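Local coordinates for deoxyribose-phosphate aldolase (Toxoplasma gondii, PDB 4EIV), which belongs to the deoxyribose-phosphate aldolase family and folds as a closed barrel of eight parallel strands wrapped in helices, at residues 25-30 with 55-60; 29-34 with 266-271; 51-56 with 278-283. One frame throughout, in Å; residues are numbered along the deposited sequence.

Contact 1. Residues 25-30 with 55-60; sequences TLLNFF and PAIVGV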
loop_
_atom_site.group_PDB
_atom_site.type_symbol
_atom_site.label_atom_id
_atom_site.label_comp_id
_atom_site.label_asym_id
_atom_site.label_seq_id
_atom_site.Cartn_x
_atom_site.Cartn_y
_atom_site.Cartn_z
ATOM N N THR A 25 -3.862 -8.423 -1.209
ATOM C CA THR A 25 -2.908 -7.702 -0.400
ATOM C C THR A 25 -1.812 -8.631 0.125
ATOM O O THR A 25 -0.632 -8.325 0.044
ATOM C CB THR A 25 -3.631 -7.026 0.787
ATOM O OG1 THR A 25 -4.541 -6.029 0.298
ATOM C CG2 THR A 25 -2.632 -6.353 1.732
ATOM N N LEU A 26 -2.210 -9.756 0.688
ATOM C CA LEU A 26 -1.233 -10.719 1.197
ATOM C C LEU A 26 -0.315 -11.272 0.094
ATOM O O LEU A 26 0.857 -11.489 0.345
ATOM C CB LEU A 26 -1.945 -11.828 1.994
ATOM C CG LEU A 26 -2.508 -11.371 3.349
ATOM C CD1 LEU A 26 -3.485 -12.358 3.892
ATOM C CD2 LEU A 26 -1.391 -11.068 4.362
ATOM N N LEU A 27 -0.849 -11.507 -1.101
ATOM C CA LEU A 27 -0.018 -11.998 -2.209
ATOM C C LEU A 27 1.115 -11.010 -2.481
ATOM O O LEU A 27 2.231 -11.401 -2.782
ATOM C CB LEU A 27 -0.822 -12.230 -3.487
ATOM C CG LEU A 27 -1.801 -13.406 -3.472
ATOM C CD1 LEU A 27 -2.717 -13.330 -4.693
ATOM C CD2 LEU A 27 -1.058 -14.772 -3.416
ATOM N N ASN A 28 0.825 -9.715 -2.366
ATOM C CA ASN A 28 1.812 -8.671 -2.600
ATOM C C ASN A 28 2.962 -8.647 -1.564
ATOM O O ASN A 28 3.975 -8.002 -1.794
ATOM C CB ASN A 28 1.099 -7.312 -2.596
ATOM C CG ASN A 28 2.035 -6.148 -2.867
ATOM O OD1 ASN A 28 2.721 -6.099 -3.870
ATOM N ND2 ASN A 28 2.040 -5.180 -1.953
ATOM N N PHE A 29 2.757 -9.319 -0.428
ATOM C CA PHE A 29 3.745 -9.408 0.655
ATOM C C PHE A 29 4.371 -10.790 0.809
ATOM O O PHE A 29 5.312 -10.959 1.596
ATOM C CB PHE A 29 3.088 -9.145 2.020
ATOM C CG PHE A 29 2.372 -7.837 2.131
ATOM C CD1 PHE A 29 2.888 -6.683 1.562
ATOM C CD2 PHE A 29 1.194 -7.754 2.878
ATOM C CE1 PHE A 29 2.221 -5.472 1.696
ATOM C CE2 PHE A 29 0.533 -6.533 3.022
ATOM C CZ PHE A 29 1.063 -5.394 2.433
ATOM N N PHE A 30 3.867 -11.770 0.070
ATOM C CA PHE A 30 4.172 -13.160 0.389
ATOM C C PHE A 30 5.475 -13.707 -0.112
ATOM O O PHE A 30 5.874 -13.464 -1.252
ATOM C CB PHE A 30 3.001 -14.066 -0.088
ATOM C CG PHE A 30 2.785 -15.318 0.734
ATOM C CD1 PHE A 30 2.086 -15.250 1.921
ATOM C CD2 PHE A 30 3.262 -16.547 0.331
ATOM C CE1 PHE A 30 1.871 -16.368 2.666
ATOM C CE2 PHE A 30 3.044 -17.685 1.097
ATOM C CZ PHE A 30 2.362 -17.578 2.266
ATOM N N PRO A 55 -1.091 -12.560 -10.413
ATOM C CA PRO A 55 -0.017 -11.669 -9.978
ATOM C C PRO A 55 0.981 -12.398 -9.078
ATOM O O PRO A 55 0.605 -13.045 -8.101
ATOM C CB PRO A 55 -0.764 -10.591 -9.196
ATOM C CG PRO A 55 -1.927 -11.290 -8.638
ATOM C CD PRO A 55 -2.352 -12.253 -9.706
ATOM N N ALA A 56 2.251 -12.269 -9.417
ATOM C CA ALA A 56 3.296 -12.956 -8.678
ATOM C C ALA A 56 3.441 -12.439 -7.263
ATOM O O ALA A 56 3.248 -11.246 -6.987
ATOM C CB ALA A 56 4.624 -12.804 -9.390
ATOM N N ILE A 57 3.809 -13.347 -6.375
ATOM C CA ILE A 57 4.128 -12.973 -5.006
ATOM C C ILE A 57 5.544 -12.393 -4.981
ATOM O O ILE A 57 6.190 -12.261 -6.037
ATOM C CB ILE A 57 3.974 -14.146 -4.025
ATOM C CG1 ILE A 57 4.984 -15.272 -4.280
ATOM C CG2 ILE A 57 2.518 -14.644 -4.027
ATOM C CD1 ILE A 57 5.042 -16.342 -3.203
ATOM N N VAL A 58 6.051 -12.053 -3.795
ATOM C CA VAL A 58 7.378 -11.434 -3.742
ATOM C C VAL A 58 8.499 -12.427 -4.091
ATOM O O VAL A 58 9.391 -12.121 -4.860
ATOM C CB VAL A 58 7.674 -10.825 -2.339
ATOM C CG1 VAL A 58 9.029 -10.149 -2.334
ATOM C CG2 VAL A 58 6.567 -9.826 -1.935
ATOM N N GLY A 59 8.472 -13.598 -3.481
ATOM C CA GLY A 59 9.541 -14.550 -3.669
ATOM C C GLY A 59 9.342 -15.893 -3.023
ATOM O O GLY A 59 8.265 -16.216 -2.489
ATOM N N VAL A 60 10.389 -16.708 -3.161
ATOM C CA VAL A 60 10.448 -18.049 -2.616
ATOM C C VAL A 60 11.712 -18.148 -1.776
ATOM O O VAL A 60 12.754 -17.596 -2.151
ATOM C CB VAL A 60 10.435 -19.133 -3.742
ATOM C CG1 VAL A 60 11.621 -18.966 -4.705
ATOM C CG2 VAL A 60 10.365 -20.539 -3.154
#
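I57 enters between L27 and F30 and divides its branches between them. Its CA points its hydrogen at L27 O, 3.3 Å away, a CA-H...O contact. Beyond the backbone, I57 CG2 meets L27 CD2 at 3.6 Å, the two side chains crossing at about a right angle. CG1 of I57 lies between its own backbone N and carbonyl carbon (chi1 66°), which carries CD1 along F30 instead of L27. I57 CD1 ends in the plane of the F30 ring, at its edge, 4.0 Å from F30 CD2.

V58 follows with the main polar tie: its N donates to F30 O at 2.9 Å, lying in the plane of that carbonyl, although the bond is bent at the hydrogen (133°). V58 CG2 presses on the turn, 3.2 Å from N28 O and 3.6 Å from F29 C. G59 N adds a second, weak bond to F30 O at 3.4 Å, so one oxygen receives two successive amides where strand 59-62 begins.

Past this point strands 30-34 and 59-62 run on as neighbours in the barrel. L275 and L279 of helix 273-284 pack on F30, R280 of the same helix lies on I57, and helix 243-257 packs through L250 against F29.

Contact 2. Residues 29-34 with 266-271; sequences FFEVAA and KFRVGG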
loop_
_atom_site.group_PDB
_atom_site.type_symbol
_atom_site.label_atom_id
_atom_site.label_comp_id
_atom_site.label_asym_id
_atom_site.label_seq_id
_atom_site.Cartn_x
_atom_site.Cartn_y
_atom_site.Cartn_z
ATOM N N PHE A 29 2.757 -9.319 -0.428
ATOM C CA PHE A 29 3.745 -9.408 0.655
ATOM C C PHE A 29 4.371 -10.790 0.809
ATOM O O PHE A 29 5.312 -10.959 1.596
ATOM C CB PHE A 29 3.088 -9.145 2.020
ATOM C CG PHE A 29 2.372 -7.837 2.131
ATOM C CD1 PHE A 29 2.888 -6.683 1.562
ATOM C CD2 PHE A 29 1.194 -7.754 2.878
ATOM C CE1 PHE A 29 2.221 -5.472 1.696
ATOM C CE2 PHE A 29 0.533 -6.533 3.022
ATOM C CZ PHE A 29 1.063 -5.394 2.433
ATOM N N PHE A 30 3.867 -11.770 0.070
ATOM C CA PHE A 30 4.172 -13.160 0.389
ATOM C C PHE A 30 5.475 -13.707 -0.112
ATOM O O PHE A 30 5.874 -13.464 -1.252
ATOM C CB PHE A 30 3.001 -14.066 -0.088
ATOM C CG PHE A 30 2.785 -15.318 0.734
ATOM C CD1 PHE A 30 2.086 -15.250 1.921
ATOM C CD2 PHE A 30 3.262 -16.547 0.331
ATOM C CE1 PHE A 30 1.871 -16.368 2.666
ATOM C CE2 PHE A 30 3.044 -17.685 1.097
ATOM C CZ PHE A 30 2.362 -17.578 2.266
ATOM N N GLU A 31 6.119 -14.473 0.771
ATOM C CA GLU A 31 7.335 -15.217 0.447
ATOM C C GLU A 31 7.072 -16.658 0.884
ATOM O O GLU A 31 6.981 -16.951 2.070
ATOM C CB GLU A 31 8.543 -14.601 1.154
ATOM C CG GLU A 31 8.905 -13.228 0.616
ATOM C CD GLU A 31 10.016 -12.540 1.347
ATOM O OE1 GLU A 31 10.229 -12.820 2.530
ATOM O OE2 GLU A 31 10.696 -11.695 0.724
ATOM N N VAL A 32 6.940 -17.551 -0.090
ATOM C CA VAL A 32 6.599 -18.936 0.200
ATOM C C VAL A 32 7.846 -19.762 0.526
ATOM O O VAL A 32 8.882 -19.591 -0.099
ATOM C CB VAL A 32 5.808 -19.565 -0.983
ATOM C CG1 VAL A 32 6.659 -19.697 -2.249
ATOM C CG2 VAL A 32 5.160 -20.895 -0.576
ATOM N N ALA A 33 7.721 -20.634 1.514
ATOM C CA ALA A 33 8.803 -21.491 1.947
ATOM C C ALA A 33 8.869 -22.813 1.185
ATOM O O ALA A 33 7.855 -23.464 0.975
ATOM C CB ALA A 33 8.649 -21.786 3.446
ATOM N N ALA A 34 10.079 -23.211 0.808
ATOM C CA ALA A 34 10.372 -24.550 0.280
ATOM C C ALA A 34 11.767 -24.876 0.845
ATOM O O ALA A 34 12.751 -24.928 0.112
ATOM C CB ALA A 34 10.340 -24.577 -1.250
ATOM N N LYS A 266 9.148 -2.869 3.026
ATOM C CA LYS A 266 9.441 -2.975 4.467
ATOM C C LYS A 266 8.590 -3.997 5.224
ATOM O O LYS A 266 8.623 -4.037 6.457
ATOM C CB LYS A 266 9.296 -1.625 5.138
ATOM C CG LYS A 266 7.923 -1.009 5.016
ATOM C CD LYS A 266 7.862 0.422 5.658
ATOM C CE LYS A 266 8.763 1.477 4.997
ATOM N NZ LYS A 266 8.722 2.813 5.674
ATOM N N PHE A 267 7.864 -4.839 4.500
ATOM C CA PHE A 267 6.977 -5.813 5.107
ATOM C C PHE A 267 6.877 -7.034 4.242
ATOM O O PHE A 267 6.730 -6.917 3.026
ATOM C CB PHE A 267 5.603 -5.204 5.297
ATOM C CG PHE A 267 4.665 -6.113 5.984
ATOM C CD1 PHE A 267 4.933 -6.551 7.270
ATOM C CD2 PHE A 267 3.506 -6.534 5.366
ATOM C CE1 PHE A 267 4.057 -7.409 7.912
ATOM C CE2 PHE A 267 2.624 -7.391 6.002
ATOM C CZ PHE A 267 2.911 -7.826 7.293
ATOM N N ARG A 268 6.960 -8.213 4.874
ATOM C CA ARG A 268 6.807 -9.467 4.169
ATOM C C ARG A 268 6.058 -10.426 5.088
ATOM O O ARG A 268 6.141 -10.320 6.329
ATOM C CB ARG A 268 8.145 -10.117 3.774
ATOM C CG ARG A 268 9.078 -9.277 2.978
ATOM C CD ARG A 268 8.626 -9.052 1.520
ATOM N NE ARG A 268 9.340 -7.891 1.034
ATOM C CZ ARG A 268 10.612 -7.869 0.664
ATOM N NH1 ARG A 268 11.334 -8.975 0.607
ATOM N NH2 ARG A 268 11.171 -6.724 0.329
ATOM N N VAL A 269 5.356 -11.368 4.481
ATOM C CA VAL A 269 4.724 -12.444 5.185
ATOM C C VAL A 269 5.319 -13.726 4.632
ATOM O O VAL A 269 5.267 -13.983 3.423
ATOM C CB VAL A 269 3.212 -12.443 5.010
ATOM C CG1 VAL A 269 2.580 -13.684 5.603
ATOM C CG2 VAL A 269 2.635 -11.194 5.638
ATOM N N GLY A 270 5.927 -14.522 5.502
ATOM C CA GLY A 270 6.447 -15.837 5.119
ATOM C C GLY A 270 5.466 -16.917 5.519
ATOM O O GLY A 270 4.988 -16.938 6.635
ATOM N N GLY A 271 5.165 -17.813 4.594
ATOM C CA GLY A 271 4.258 -18.887 4.911
ATOM C C GLY A 271 4.416 -20.076 3.993
ATOM O O GLY A 271 5.260 -20.066 3.103
#
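Strands 30-34 and 267-271 run parallel, approaching to 4.7 Å between axes at an angle of 26°, and are joined by four backbone bonds, V269 N to F29 O (2.9 Å), E31 N to V269 O (2.8 Å), G271 N to E31 O and A33 N to G271 O.

At the start of the pair F267 stands T-shaped on F29, in one of the two conformers of F29. The edge of F267 comes over the face of F29, with F267 CD2 above the ring centre and F267 CE2 3.5 Å from F29 CD2. The planes are 79° apart. L250 and I262 touch both rings. F30 spreads its own ring over the neighbouring strand: V269 O lies against one face, V269 CG1 is 4.0 Å from F30 CD1, and F30 CZ comes to 3.5 Å from the CA of G271, whose lack of a side chain permits so close an approach.

These are the first and last strands of a beta/alpha (TIM-type) barrel, and their pairing closes the cylinder. F30, V269 and V32 face the surrounding helices, while E31 faces the other way, among charged groups.

There R268 NH1 donates to E31 OE2 at 2.8 Å in a salt bridge. The carboxylate oxygen lies nearly in the guanidinium plane, whereas NH1 meets it on its syn side from 33° out of the carboxylate plane. R268 folds at its second torsion, bringing its CD to 3.5 Å from E31 OE2. Both residues have further partners: E31 bridges to K235 and K154, and R268 NH1 to E116.

Contact 3. Residues 51-56 with 278-283; sequences AAKDPA and ELRDCY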
loop_
_atom_site.group_PDB
_atom_site.type_symbol
_atom_site.label_atom_id
_atom_site.label_comp_id
_atom_site.label_asym_id
_atom_site.label_seq_id
_atom_site.Cartn_x
_atom_site.Cartn_y
_atom_site.Cartn_z
ATOM N N ALA A 51 3.776 -19.592 -6.947
ATOM C CA ALA A 51 4.347 -18.310 -6.526
ATOM C C ALA A 51 4.406 -17.289 -7.671
ATOM O O ALA A 51 4.037 -16.128 -7.502
ATOM C CB ALA A 51 5.772 -18.524 -5.959
ATOM N N ALA A 52 4.811 -17.755 -8.851
ATOM C CA ALA A 52 5.049 -16.884 -9.991
ATOM C C ALA A 52 3.852 -16.605 -10.888
ATOM O O ALA A 52 3.961 -15.763 -11.768
ATOM C CB ALA A 52 6.211 -17.437 -10.835
ATOM N N LYS A 53 2.733 -17.294 -10.678
ATOM C CA LYS A 53 1.524 -17.077 -11.476
ATOM C C LYS A 53 1.048 -15.639 -11.279
ATOM O O LYS A 53 1.074 -15.122 -10.167
ATOM C CB LYS A 53 0.425 -18.052 -11.044
ATOM C CG LYS A 53 -0.839 -18.011 -11.910
ATOM C CD LYS A 53 -1.818 -19.111 -11.478
ATOM C CE LYS A 53 -3.004 -19.277 -12.430
ATOM N NZ LYS A 53 -3.847 -18.072 -12.550
ATOM N N ASP A 54 0.564 -15.019 -12.344
ATOM C CA ASP A 54 0.152 -13.624 -12.289
ATOM C C ASP A 54 -1.107 -13.471 -11.405
ATOM O O ASP A 54 -2.074 -14.203 -11.580
ATOM C CB ASP A 54 -0.094 -13.158 -13.732
ATOM C CG ASP A 54 -0.226 -11.649 -13.875
ATOM O OD1 ASP A 54 -0.598 -10.963 -12.920
ATOM O OD2 ASP A 54 -0.001 -11.149 -15.005
ATOM N N PRO A 55 -1.091 -12.560 -10.413
ATOM C CA PRO A 55 -0.017 -11.669 -9.978
ATOM C C PRO A 55 0.981 -12.398 -9.078
ATOM O O PRO A 55 0.605 -13.045 -8.101
ATOM C CB PRO A 55 -0.764 -10.591 -9.196
ATOM C CG PRO A 55 -1.927 -11.290 -8.638
ATOM C CD PRO A 55 -2.352 -12.253 -9.706
ATOM N N ALA A 56 2.251 -12.269 -9.417
ATOM C CA ALA A 56 3.296 -12.956 -8.678
ATOM C C ALA A 56 3.441 -12.439 -7.263
ATOM O O ALA A 56 3.248 -11.246 -6.987
ATOM C CB ALA A 56 4.624 -12.804 -9.390
ATOM N N GLU A 278 -4.298 -21.102 -0.741
ATOM C CA GLU A 278 -5.527 -20.530 -0.199
ATOM C C GLU A 278 -5.672 -19.077 -0.663
ATOM O O GLU A 278 -6.738 -18.645 -1.098
ATOM C CB GLU A 278 -5.541 -20.575 1.336
ATOM C CG GLU A 278 -6.870 -20.042 1.916
ATOM C CD GLU A 278 -6.924 -19.969 3.436
ATOM O OE1 GLU A 278 -5.896 -20.147 4.110
ATOM O OE2 GLU A 278 -8.038 -19.762 3.954
ATOM N N LEU A 279 -4.575 -18.336 -0.615
ATOM C CA LEU A 279 -4.607 -16.933 -1.008
ATOM C C LEU A 279 -4.933 -16.800 -2.489
ATOM O O LEU A 279 -5.807 -16.015 -2.873
ATOM C CB LEU A 279 -3.265 -16.258 -0.734
ATOM C CG LEU A 279 -2.817 -16.162 0.729
ATOM C CD1 LEU A 279 -1.419 -15.551 0.806
ATOM C CD2 LEU A 279 -3.798 -15.368 1.575
ATOM N N ARG A 280 -4.234 -17.573 -3.314
ATOM C CA ARG A 280 -4.402 -17.462 -4.751
ATOM C C ARG A 280 -5.794 -17.915 -5.188
ATOM O O ARG A 280 -6.427 -17.268 -6.040
ATOM C CB ARG A 280 -3.278 -18.169 -5.512
ATOM C CG ARG A 280 -3.211 -17.623 -6.911
ATOM C CD ARG A 280 -2.013 -18.036 -7.683
ATOM N NE ARG A 280 -0.725 -17.461 -7.289
ATOM C CZ ARG A 280 -0.342 -16.196 -7.472
ATOM N NH1 ARG A 280 -1.185 -15.246 -7.884
ATOM N NH2 ARG A 280 0.889 -15.861 -7.168
ATOM N N ASP A 281 -6.301 -18.991 -4.589
ATOM C CA ASP A 281 -7.649 -19.459 -4.889
ATOM C C ASP A 281 -8.689 -18.383 -4.569
ATOM O O ASP A 281 -9.638 -18.166 -5.330
ATOM C CB ASP A 281 -7.948 -20.769 -4.148
ATOM C CG ASP A 281 -7.142 -21.963 -4.703
ATOM O OD1 ASP A 281 -6.429 -21.820 -5.728
ATOM O OD2 ASP A 281 -7.212 -23.054 -4.106
ATOM N N CYS A 282 -8.495 -17.699 -3.448
ATOM C CA CYS A 282 -9.402 -16.649 -3.031
ATOM C C CYS A 282 -9.375 -15.490 -4.026
ATOM O O CYS A 282 -10.418 -15.046 -4.507
ATOM C CB CYS A 282 -9.023 -16.155 -1.640
ATOM S SG CYS A 282 -10.150 -14.902 -0.994
ATOM N N TYR A 283 -8.181 -14.996 -4.332
ATOM C CA TYR A 283 -8.045 -13.901 -5.274
ATOM C C TYR A 283 -8.617 -14.212 -6.652
ATOM O O TYR A 283 -9.302 -13.369 -7.261
ATOM C CB TYR A 283 -6.592 -13.464 -5.432
ATOM C CG TYR A 283 -6.448 -12.511 -6.577
ATOM C CD1 TYR A 283 -6.999 -11.237 -6.504
ATOM C CD2 TYR A 283 -5.832 -12.899 -7.768
ATOM C CE1 TYR A 283 -6.923 -10.361 -7.570
ATOM C CE2 TYR A 283 -5.745 -12.023 -8.847
ATOM C CZ TYR A 283 -6.298 -10.753 -8.737
ATOM O OH TYR A 283 -6.202 -9.865 -9.770
HETATM O O HOH W 1 -3.618 -15.571 -9.354
#
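P55 O is gripped by both terminal nitrogens of R280, NH1 at 2.8 Å and NH2 at 3.0 Å. The oxygen lies in the guanidinium plane, while both donors stand above the same face of the P55 carbonyl plane. R280 leaves helix 273-284 with CG anti to its backbone N (chi1 -160°) and bends at the third torsion, which turns its end into the turn after helix 41-52.

K53 O lies over one face of the guanidinium, 3.2 Å from R280 CZ, without a hydrogen bond to it. The aliphatic part of K53 crosses that of R280, CD to CD at 3.9 Å, before its NZ goes on to a salt bridge with E284. A water takes a hydrogen from R280 NH1 and gives one to D54 O at 3.0 Å. P55, which follows a cis peptide bond, rests its CD on Y283 CE2 at 3.5 Å. Y283 also packs on M251 of the second subunit.

Within this contact R280 is met by backbone oxygens and water instead of a carboxylate, D54 OD1 being 6.6 Å from R280 NH1. The carbonyl oxygens, near the C-terminal end of helix 41-52, would be expected to offset its positive charge, and the paired bonds to P55 O tie the turn to helix 273-284.

Contact 2 is the seam that closes the barrel, and contacts 1 and 3 follow outward from it. Contact 1 and contact 2, with centres about 7 Å apart, share F29 and F30 and put strand 30-34 between strands 59-62 and 267-271; G59 O is 3.0 Å from V32 N, a probable hydrogen bond. Contact 3, its centre about 8 Å from that of contact 1, shares P55 and A56 with it and lies further from the barrel centre, in the helical layer. I57 N to A51 O (3.0 Å) probably bonds the two together. Contacts 2 and 3, about 13 Å between centres, meet where F30 CD1 approaches L279 CD1 to 3.7 Å.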